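Local coordinates for CELL WALL surface anchor family protein (Streptococcus pneumoniae, PDB 2WW8) that acts as the pilus adhesin RrgA and probably attaches the bacterium to host cells through an integrin-like domain, at residues 132-137 with 725-730; 450-455 with 509-514; 818-823 with 832-837. One frame throughout, in Å; residues are numbered along the deposited sequence.

Contact 1: residues 132-137 with 725-730; sequences EQVENR and PEITIS
E135 and E726 form an antiparallel beta bridge at the edge of a four-stranded mixed sheet. The sheet belongs to a domain with the prealbumin-like (CnaB-type) fold. Strand 135-137 is its outermost strand on this side. Strand 724-730 runs between it and strand 48-55, to which it is parallel. Almost 590 residues separate the two paired segments, so the late strand is built into a domain near the start of the chain. The strand directions differ by 137°, and the pairing is short. E135 N donates to E726 O at 3.2 Å. E726 N donates back to E135 O at 2.9 Å. N136 and P725 follow as a non-hydrogen-bonded pair on the other face of the sheet.

V134, just before the bridged pair, packs on P725 and I727. V134 CG2 touches P725 CB at 4.2 Å. V134 CG1 presses on I727 CG1 at 3.5 Å, closer than carbons usually pack. P725 and I727 also rest on V129, which belongs to the second sheet of the domain.

The glutamates E135 and E726 lie side by side and point the same way. Their carboxylates are nearly perpendicular, and E135 CG sits 3.8 Å from E726 OE2. The E135 chain bends at chi2 and takes its charged end away. E726 instead runs extended toward R137 and forms a salt bridge with it. R137 bends at chi2 (105°), which turns a face of its guanidinium to E726 OE1; the two planes are 66° apart. E88 OE2 makes another salt bridge to R137 NH1. E726 OE1 lies 2.6 Å from this same nitrogen, R137 NH1.

Contact 2: residues 450-455 with 509-514; sequences MFTDKT and TAKITN
K511 is the first residue of 509-514 to meet 450-455, along the side of T452. K511 CD lies 4.4 Å from T452 CG2. A bend at chi3 (-60°) turns the amino end toward a bridging water. K511 NZ donates to this water at 2.7 Å. The water in turn donates to T452 O at 3.2 Å. A weak bond from K511 NZ to F505 O adds a second partner.

I512 comes next and is buried. Its CG2 branch lies alongside the thioether of M450, with M450 SD 3.6 Å from I512 CG2. The I512 side chain also touches P518 and W521 of helix 516-526.

T513 supplies the backbone link. M450 N donates to T513 O at 2.8 Å, and the bond is almost straight at 174°. The donor sits above the carbonyl plane, 62° out of it, so the N-H does not point at a lone pair. The T513 methyl CG2 meets T452 CG2 at 3.9 Å.

N514 closes the segment. Beyond CG the M450 chain is extended, so its methyl reaches the N514 backbone, with M450 CE 3.3 Å from N514 O. N514 OD1 accepts from D517 N, and more weakly from G516 N.

Two irregular loops therefore meet just ahead of helix 516-526. That helix ends at N526, a calcium ligand. Segment 509-514 leads into this helix, probably part of the integrin-like domain, and 450-455 is a loop packed on that approach. The N514 side chain caps backbone N-H groups in the turn that leads into helix 516-526.

Contact 3: residues 818-823 with 832-837; sequences IVAFQI and TSIVPQ
The peptide groups of I818, A820 and T832 are the flat groups that meet across this contact. The I818 carbonyl is approached over its face: I834 N donates to I818 O at 2.7 Å from above the plane, 43° out of it. A820 and T832 pair more regularly, with the donors closer to line with the carbonyls. A820 N donates to T832 O, and T832 N donates to A820 O, both at 2.7 Å. V819 CG1 also touches T832 O, at 3.3 Å. V819 and S833 share one face of the sheet, while A820 and T832 share the other. On the V819 side, F740 and Y843 pack against the strand.

The segments are the open end of the beta hairpin 816-824 and 827-833, in a prealbumin-like domain. I818 and V819 both face L801 of strand 797-805, a classic beta bulge. Segment 832-837 leaves regular pairing after S833.

The I834 side chain then folds back over strand 816-824. Its CG1 takes the crowded position between the backbone N and the carbonyl carbon (chi1 49°). This sets I834 CG1 3.4 Å from I818 O. The CG2 branch reaches A820, with I834 CG2 3.9 Å from A820 CB. One residue further, V835 lies beside I818 and points the same way, with V835 CG2 3.9 Å from I818 CG2.

The three contacts hold different elements, and none touches another. Contacts 1 and 3 lie on the same side of the chain's centre, with centres about 46 Å apart. Contact 2 lies on the opposite side, about 112 Å from contact 1 and 154 Å from contact 3, centre to centre. Along the chain it is nested in the long loop that contact 1 closes. Contacts 1 and 3 are both antiparallel pairings in prealbumin-like domains, but one joins distant segments and the other a local hairpin. All three are partly buried. Contact 1 adds a salt bridge; contact 2 has one backbone bond, a thioether contact and a bridging water; contact 3 has three backbone bonds and aliphatic contacts.

Contact 1: residues 132-137 with 725-730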
loop_
_atom_site.group_PDB
_atom_site.type_symbol
_atom_site.label_atom_id
_atom_site.label_comp_id
_atom_site.label_asym_id
_atom_site.label_seq_id
_atom_site.Cartn_x
_atom_site.Cartn_y
_atom_site.Cartn_z
ATOM N N GLU A 132 29.065 35.064 18.696
ATOM C CA GLU A 132 29.614 34.199 19.736
ATOM C C GLU A 132 29.637 32.711 19.366
ATOM O O GLU A 132 28.656 32.171 18.852
ATOM C CB GLU A 132 28.856 34.414 21.051
ATOM C CG GLU A 132 29.602 33.950 22.297
ATOM C CD GLU A 132 30.737 34.882 22.697
ATOM O OE1 GLU A 132 30.775 36.030 22.196
ATOM O OE2 GLU A 132 31.581 34.463 23.523
ATOM N N GLN A 133 30.761 32.052 19.634
ATOM C CA GLN A 133 30.834 30.600 19.515
ATOM C C GLN A 133 30.060 29.884 20.627
ATOM O O GLN A 133 30.196 30.225 21.804
ATOM C CB GLN A 133 32.287 30.133 19.543
ATOM C CG GLN A 133 32.479 28.807 20.279
ATOM C CD GLN A 133 33.784 28.157 19.902
ATOM O OE1 GLN A 133 34.835 28.446 20.496
ATOM N NE2 GLN A 133 33.732 27.289 18.887
ATOM N N VAL A 134 29.267 28.882 20.243
ATOM C CA VAL A 134 28.429 28.109 21.158
ATOM C C VAL A 134 28.310 26.679 20.642
ATOM O O VAL A 134 28.632 26.432 19.488
ATOM C CB VAL A 134 27.001 28.687 21.211
ATOM C CG1 VAL A 134 26.953 29.970 22.019
ATOM C CG2 VAL A 134 26.461 28.920 19.806
ATOM N N GLU A 135 27.864 25.757 21.491
ATOM C CA GLU A 135 27.367 24.456 21.045
ATOM C C GLU A 135 25.861 24.571 20.808
ATOM O O GLU A 135 25.153 25.176 21.612
ATOM C CB GLU A 135 27.618 23.337 22.073
ATOM C CG GLU A 135 29.056 23.117 22.542
ATOM C CD GLU A 135 30.004 22.539 21.494
ATOM O OE1 GLU A 135 29.694 22.518 20.283
ATOM O OE2 GLU A 135 31.106 22.093 21.878
ATOM N N ASN A 136 25.345 24.008 19.721
ATOM C CA ASN A 136 23.895 23.874 19.628
ATOM C C ASN A 136 23.501 22.526 20.186
ATOM O O ASN A 136 24.069 21.520 19.785
ATOM C CB ASN A 136 23.445 24.102 18.203
ATOM C CG ASN A 136 24.004 25.390 17.669
ATOM O OD1 ASN A 136 23.676 26.469 18.153
ATOM N ND2 ASN A 136 24.891 25.287 16.700
ATOM N N ARG A 137 22.569 22.495 21.130
ATOM C CA ARG A 137 22.288 21.250 21.832
ATOM C C ARG A 137 20.969 20.583 21.402
ATOM O O ARG A 137 19.983 21.267 21.121
ATOM C CB ARG A 137 22.317 21.499 23.338
ATOM C CG ARG A 137 22.715 20.278 24.151
ATOM C CD ARG A 137 24.144 20.368 24.679
ATOM N NE ARG A 137 24.283 19.554 25.891
ATOM C CZ ARG A 137 24.033 19.960 27.141
ATOM N NH1 ARG A 137 23.622 21.204 27.406
ATOM N NH2 ARG A 137 24.198 19.108 28.152
ATOM N N PRO A 725 21.106 27.237 21.614
ATOM C CA PRO A 725 22.491 27.628 21.939
ATOM C C PRO A 725 22.874 27.473 23.414
ATOM O O PRO A 725 22.099 27.854 24.302
ATOM C CB PRO A 725 22.578 29.098 21.493
ATOM C CG PRO A 725 21.166 29.581 21.510
ATOM C CD PRO A 725 20.245 28.395 21.301
ATOM N N GLU A 726 24.056 26.897 23.638
ATOM C CA GLU A 726 24.704 26.789 24.941
ATOM C C GLU A 726 26.061 27.509 24.931
ATOM O O GLU A 726 27.024 27.062 24.296
ATOM C CB GLU A 726 24.818 25.323 25.372
ATOM C CG GLU A 726 25.756 25.091 26.527
ATOM C CD GLU A 726 26.390 23.724 26.443
ATOM O OE1 GLU A 726 25.643 22.781 26.780
ATOM O OE2 GLU A 726 27.589 23.608 26.057
ATOM N N ILE A 727 26.120 28.647 25.619
ATOM C CA ILE A 727 27.405 29.303 25.891
ATOM C C ILE A 727 28.126 28.677 27.079
ATOM O O ILE A 727 27.538 28.460 28.141
ATOM C CB ILE A 727 27.311 30.792 26.198
ATOM C CG1 ILE A 727 26.560 31.518 25.094
ATOM C CG2 ILE A 727 28.717 31.360 26.212
ATOM C CD1 ILE A 727 25.520 32.457 25.634
ATOM N N THR A 728 29.402 28.375 26.863
ATOM C CA THR A 728 30.285 27.967 27.935
ATOM C C THR A 728 31.211 29.151 28.257
ATOM O O THR A 728 31.921 29.689 27.393
ATOM C CB THR A 728 31.017 26.647 27.638
ATOM O OG1 THR A 728 30.029 25.626 27.478
ATOM C CG2 THR A 728 31.945 26.243 28.800
ATOM N N ILE A 729 31.141 29.576 29.513
ATOM C CA ILE A 729 32.040 30.627 30.002
ATOM C C ILE A 729 33.151 30.048 30.858
ATOM O O ILE A 729 32.901 29.407 31.883
ATOM C CB ILE A 729 31.315 31.766 30.715
ATOM C CG1 ILE A 729 30.653 32.662 29.661
ATOM C CG2 ILE A 729 32.326 32.589 31.501
ATOM C CD1 ILE A 729 29.437 33.400 30.168
ATOM N N SER A 730 34.369 30.261 30.367
ATOM C CA SER A 730 35.574 30.035 31.157
ATOM C C SER A 730 35.851 31.198 32.118
ATOM O O SER A 730 36.175 32.312 31.711
ATOM C CB SER A 730 36.766 29.791 30.234
ATOM O OG SER A 730 36.661 28.481 29.727
#

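Contact 2: residues 450-455 with 509-514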
loop_
_atom_site.group_PDB
_atom_site.type_symbol
_atom_site.label_atom_id
_atom_site.label_comp_id
_atom_site.label_asym_id
_atom_site.label_seq_id
_atom_site.Cartn_x
_atom_site.Cartn_y
_atom_site.Cartn_z
ATOM N N MET A 450 -27.644 -39.993 -36.095
ATOM C CA MET A 450 -28.497 -41.049 -35.595
ATOM C C MET A 450 -28.497 -42.097 -36.738
ATOM O O MET A 450 -28.972 -41.822 -37.823
ATOM C CB MET A 450 -29.921 -40.562 -35.354
ATOM C CG MET A 450 -30.002 -39.417 -34.346
ATOM S SD MET A 450 -31.680 -38.762 -34.362
ATOM C CE MET A 450 -31.642 -37.470 -33.082
ATOM N N PHE A 451 -27.950 -43.282 -36.503
ATOM C CA PHE A 451 -27.607 -44.184 -37.610
ATOM C C PHE A 451 -28.881 -44.725 -38.237
ATOM O O PHE A 451 -29.844 -45.020 -37.516
ATOM C CB PHE A 451 -26.756 -45.341 -37.065
ATOM C CG PHE A 451 -25.487 -44.872 -36.418
ATOM C CD1 PHE A 451 -24.590 -44.084 -37.122
ATOM C CD2 PHE A 451 -25.207 -45.177 -35.092
ATOM C CE1 PHE A 451 -23.440 -43.588 -36.539
ATOM C CE2 PHE A 451 -24.043 -44.712 -34.492
ATOM C CZ PHE A 451 -23.152 -43.918 -35.197
ATOM N N THR A 452 -28.872 -44.845 -39.557
ATOM C CA THR A 452 -29.982 -45.435 -40.284
ATOM C C THR A 452 -29.736 -46.920 -40.583
ATOM O O THR A 452 -30.630 -47.604 -41.111
ATOM C CB THR A 452 -30.226 -44.700 -41.606
ATOM O OG1 THR A 452 -29.051 -44.864 -42.390
ATOM C CG2 THR A 452 -30.392 -43.213 -41.393
ATOM N N ASP A 453 -28.556 -47.453 -40.259
ATOM C CA ASP A 453 -28.227 -48.908 -40.325
ATOM C C ASP A 453 -27.902 -49.325 -38.876
ATOM O O ASP A 453 -27.020 -48.712 -38.263
ATOM C CB ASP A 453 -26.979 -49.038 -41.199
ATOM C CG ASP A 453 -26.451 -50.479 -41.354
ATOM O OD1 ASP A 453 -26.903 -51.440 -40.675
ATOM O OD2 ASP A 453 -25.562 -50.626 -42.227
ATOM N N LYS A 454 -28.621 -50.301 -38.319
ATOM C CA LYS A 454 -28.416 -50.754 -36.940
ATOM C C LYS A 454 -27.087 -51.495 -36.739
ATOM O O LYS A 454 -26.677 -51.720 -35.605
ATOM C CB LYS A 454 -29.439 -51.875 -36.697
ATOM C CG LYS A 454 -30.855 -51.365 -36.574
ATOM C CD LYS A 454 -31.770 -52.478 -36.031
ATOM C CE LYS A 454 -33.190 -51.901 -35.958
ATOM N NZ LYS A 454 -34.202 -52.888 -35.532
ATOM N N THR A 455 -26.474 -51.954 -37.830
ATOM C CA THR A 455 -25.264 -52.785 -37.716
ATOM C C THR A 455 -24.032 -52.002 -37.259
ATOM O O THR A 455 -23.640 -50.972 -37.837
ATOM C CB THR A 455 -24.961 -53.532 -39.029
ATOM O OG1 THR A 455 -26.128 -54.258 -39.472
ATOM C CG2 THR A 455 -23.827 -54.561 -38.909
ATOM N N THR A 509 -41.456 -41.662 -44.620
ATOM C CA THR A 509 -41.596 -40.229 -44.927
ATOM C C THR A 509 -40.507 -39.527 -44.141
ATOM O O THR A 509 -39.336 -39.780 -44.379
ATOM C CB THR A 509 -43.036 -39.609 -44.712
ATOM O OG1 THR A 509 -43.452 -39.668 -43.331
ATOM C CG2 THR A 509 -44.114 -40.324 -45.582
ATOM N N ALA A 510 -40.863 -38.694 -43.162
ATOM C CA ALA A 510 -39.875 -37.996 -42.330
ATOM C C ALA A 510 -39.112 -38.950 -41.418
ATOM O O ALA A 510 -39.691 -39.893 -40.856
ATOM C CB ALA A 510 -40.558 -36.868 -41.513
ATOM N N LYS A 511 -37.813 -38.698 -41.266
ATOM C CA LYS A 511 -36.947 -39.518 -40.439
ATOM C C LYS A 511 -35.892 -38.587 -39.893
ATOM O O LYS A 511 -35.311 -37.834 -40.672
ATOM C CB LYS A 511 -36.337 -40.681 -41.234
ATOM C CG LYS A 511 -35.505 -41.626 -40.318
ATOM C CD LYS A 511 -34.803 -42.759 -41.115
ATOM C CE LYS A 511 -35.721 -43.708 -41.895
ATOM N NZ LYS A 511 -34.869 -44.742 -42.589
ATOM N N ILE A 512 -35.704 -38.606 -38.576
ATOM C CA ILE A 512 -34.686 -37.766 -37.940
ATOM C C ILE A 512 -33.375 -38.544 -37.886
ATOM O O ILE A 512 -33.363 -39.691 -37.421
ATOM C CB ILE A 512 -35.092 -37.387 -36.488
ATOM C CG1 ILE A 512 -36.592 -36.905 -36.475
ATOM C CG2 ILE A 512 -33.999 -36.406 -35.840
ATOM C CD1 ILE A 512 -36.986 -35.670 -37.383
ATOM N N THR A 513 -32.298 -37.933 -38.383
ATOM C CA THR A 513 -31.064 -38.695 -38.625
ATOM C C THR A 513 -29.826 -38.049 -37.990
ATOM O O THR A 513 -28.698 -38.516 -38.203
ATOM C CB THR A 513 -30.810 -38.953 -40.158
ATOM O OG1 THR A 513 -30.542 -37.724 -40.857
ATOM C CG2 THR A 513 -32.004 -39.681 -40.836
ATOM N N ASN A 514 -29.997 -36.953 -37.242
ATOM C CA ASN A 514 -28.856 -36.433 -36.496
ATOM C C ASN A 514 -29.383 -35.597 -35.320
ATOM O O ASN A 514 -30.583 -35.290 -35.281
ATOM C CB ASN A 514 -27.952 -35.582 -37.429
ATOM C CG ASN A 514 -28.685 -34.362 -37.989
ATOM O OD1 ASN A 514 -28.935 -33.387 -37.285
ATOM N ND2 ASN A 514 -29.008 -34.404 -39.251
HETATM O O HOH W 1 -33.521 -46.235 -40.793
#

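Contact 3: residues 818-823 with 832-837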
loop_
_atom_site.group_PDB
_atom_site.type_symbol
_atom_site.label_atom_id
_atom_site.label_comp_id
_atom_site.label_asym_id
_atom_site.label_seq_id
_atom_site.Cartn_x
_atom_site.Cartn_y
_atom_site.Cartn_z
ATOM N N ILE A 818 52.877 43.748 62.109
ATOM C CA ILE A 818 51.913 44.854 62.225
ATOM C C ILE A 818 50.453 44.399 62.039
ATOM O O ILE A 818 49.620 44.562 62.941
ATOM C CB ILE A 818 52.233 46.014 61.254
ATOM C CG1 ILE A 818 53.717 46.392 61.343
ATOM C CG2 ILE A 818 51.329 47.247 61.540
ATOM C CD1 ILE A 818 54.084 46.923 62.722
ATOM N N VAL A 819 50.166 43.793 60.888
ATOM C CA VAL A 819 48.794 43.435 60.547
ATOM C C VAL A 819 48.728 41.981 60.091
ATOM O O VAL A 819 49.630 41.495 59.382
ATOM C CB VAL A 819 48.235 44.259 59.354
ATOM C CG1 VAL A 819 46.725 43.982 59.181
ATOM C CG2 VAL A 819 48.467 45.751 59.522
ATOM N N ALA A 820 47.645 41.323 60.510
ATOM C CA ALA A 820 47.253 40.000 60.015
ATOM C C ALA A 820 45.974 40.126 59.204
ATOM O O ALA A 820 45.098 40.947 59.514
ATOM C CB ALA A 820 47.018 39.015 61.159
ATOM N N PHE A 821 45.869 39.304 58.166
ATOM C CA PHE A 821 44.588 39.210 57.449
ATOM C C PHE A 821 44.596 37.909 56.658
ATOM O O PHE A 821 45.642 37.266 56.575
ATOM C CB PHE A 821 44.355 40.405 56.515
ATOM C CG PHE A 821 45.409 40.569 55.438
ATOM C CD1 PHE A 821 46.509 41.400 55.638
ATOM C CD2 PHE A 821 45.314 39.885 54.221
ATOM C CE1 PHE A 821 47.484 41.556 54.638
ATOM C CE2 PHE A 821 46.269 40.033 53.226
ATOM C CZ PHE A 821 47.350 40.873 53.422
ATOM N N GLN A 822 43.439 37.557 56.095
ATOM C CA GLN A 822 43.240 36.383 55.257
ATOM C C GLN A 822 42.639 36.767 53.907
ATOM O O GLN A 822 41.830 37.696 53.807
ATOM C CB GLN A 822 42.243 35.450 55.940
ATOM C CG GLN A 822 42.872 34.340 56.720
ATOM C CD GLN A 822 41.905 33.175 56.874
ATOM O OE1 GLN A 822 42.038 32.135 56.226
ATOM N NE2 GLN A 822 40.908 33.362 57.727
ATOM N N ILE A 823 43.029 36.043 52.862
ATOM C CA ILE A 823 42.357 36.128 51.565
ATOM C C ILE A 823 41.592 34.792 51.411
ATOM O O ILE A 823 42.184 33.703 51.500
ATOM C CB ILE A 823 43.351 36.406 50.372
ATOM C CG1 ILE A 823 44.244 37.650 50.559
ATOM C CG2 ILE A 823 42.601 36.520 49.051
ATOM C CD1 ILE A 823 43.545 39.001 50.518
ATOM N N THR A 832 43.343 42.303 61.093
ATOM C CA THR A 832 43.565 42.531 62.524
ATOM C C THR A 832 44.975 43.039 62.839
ATOM O O THR A 832 45.932 42.742 62.120
ATOM C CB THR A 832 43.261 41.262 63.371
ATOM O OG1 THR A 832 44.163 40.193 63.048
ATOM C CG2 THR A 832 41.841 40.791 63.133
ATOM N N SER A 833 45.107 43.794 63.926
ATOM C CA SER A 833 46.418 44.300 64.357
ATOM C C SER A 833 47.146 43.173 65.075
ATOM O O SER A 833 46.566 42.483 65.916
ATOM C CB SER A 833 46.244 45.481 65.322
ATOM O OG SER A 833 47.489 45.836 65.904
ATOM N N ILE A 834 48.421 42.973 64.768
ATOM C CA ILE A 834 49.226 42.056 65.581
ATOM C C ILE A 834 50.459 42.786 66.127
ATOM O O ILE A 834 51.467 42.163 66.410
ATOM C CB ILE A 834 49.619 40.801 64.766
ATOM C CG1 ILE A 834 50.197 41.212 63.410
ATOM C CG2 ILE A 834 48.414 39.834 64.684
ATOM C CD1 ILE A 834 50.929 40.050 62.735
ATOM N N VAL A 835 50.397 44.111 66.248
ATOM C CA VAL A 835 51.508 44.888 66.802
ATOM C C VAL A 835 51.758 44.408 68.227
ATOM O O VAL A 835 50.828 44.363 69.047
ATOM C CB VAL A 835 51.214 46.418 66.777
ATOM C CG1 VAL A 835 52.411 47.229 67.324
ATOM C CG2 VAL A 835 50.905 46.875 65.350
ATOM N N PRO A 836 53.008 44.028 68.535
ATOM C CA PRO A 836 53.302 43.744 69.944
ATOM C C PRO A 836 53.102 44.953 70.890
ATOM O O PRO A 836 53.223 46.113 70.483
ATOM C CB PRO A 836 54.781 43.299 69.913
ATOM C CG PRO A 836 55.035 42.869 68.529
ATOM C CD PRO A 836 54.169 43.756 67.666
ATOM N N GLN A 837 52.817 44.651 72.155
ATOM C CA GLN A 837 52.656 45.638 73.220
ATOM C C GLN A 837 53.803 46.655 73.225
ATOM O O GLN A 837 54.981 46.283 73.090
ATOM C CB GLN A 837 52.598 44.905 74.576
ATOM C CG GLN A 837 52.105 45.759 75.776
ATOM C CD GLN A 837 50.875 46.613 75.429
ATOM O OE1 GLN A 837 49.896 46.113 74.854
ATOM N NE2 GLN A 837 50.922 47.899 75.797
#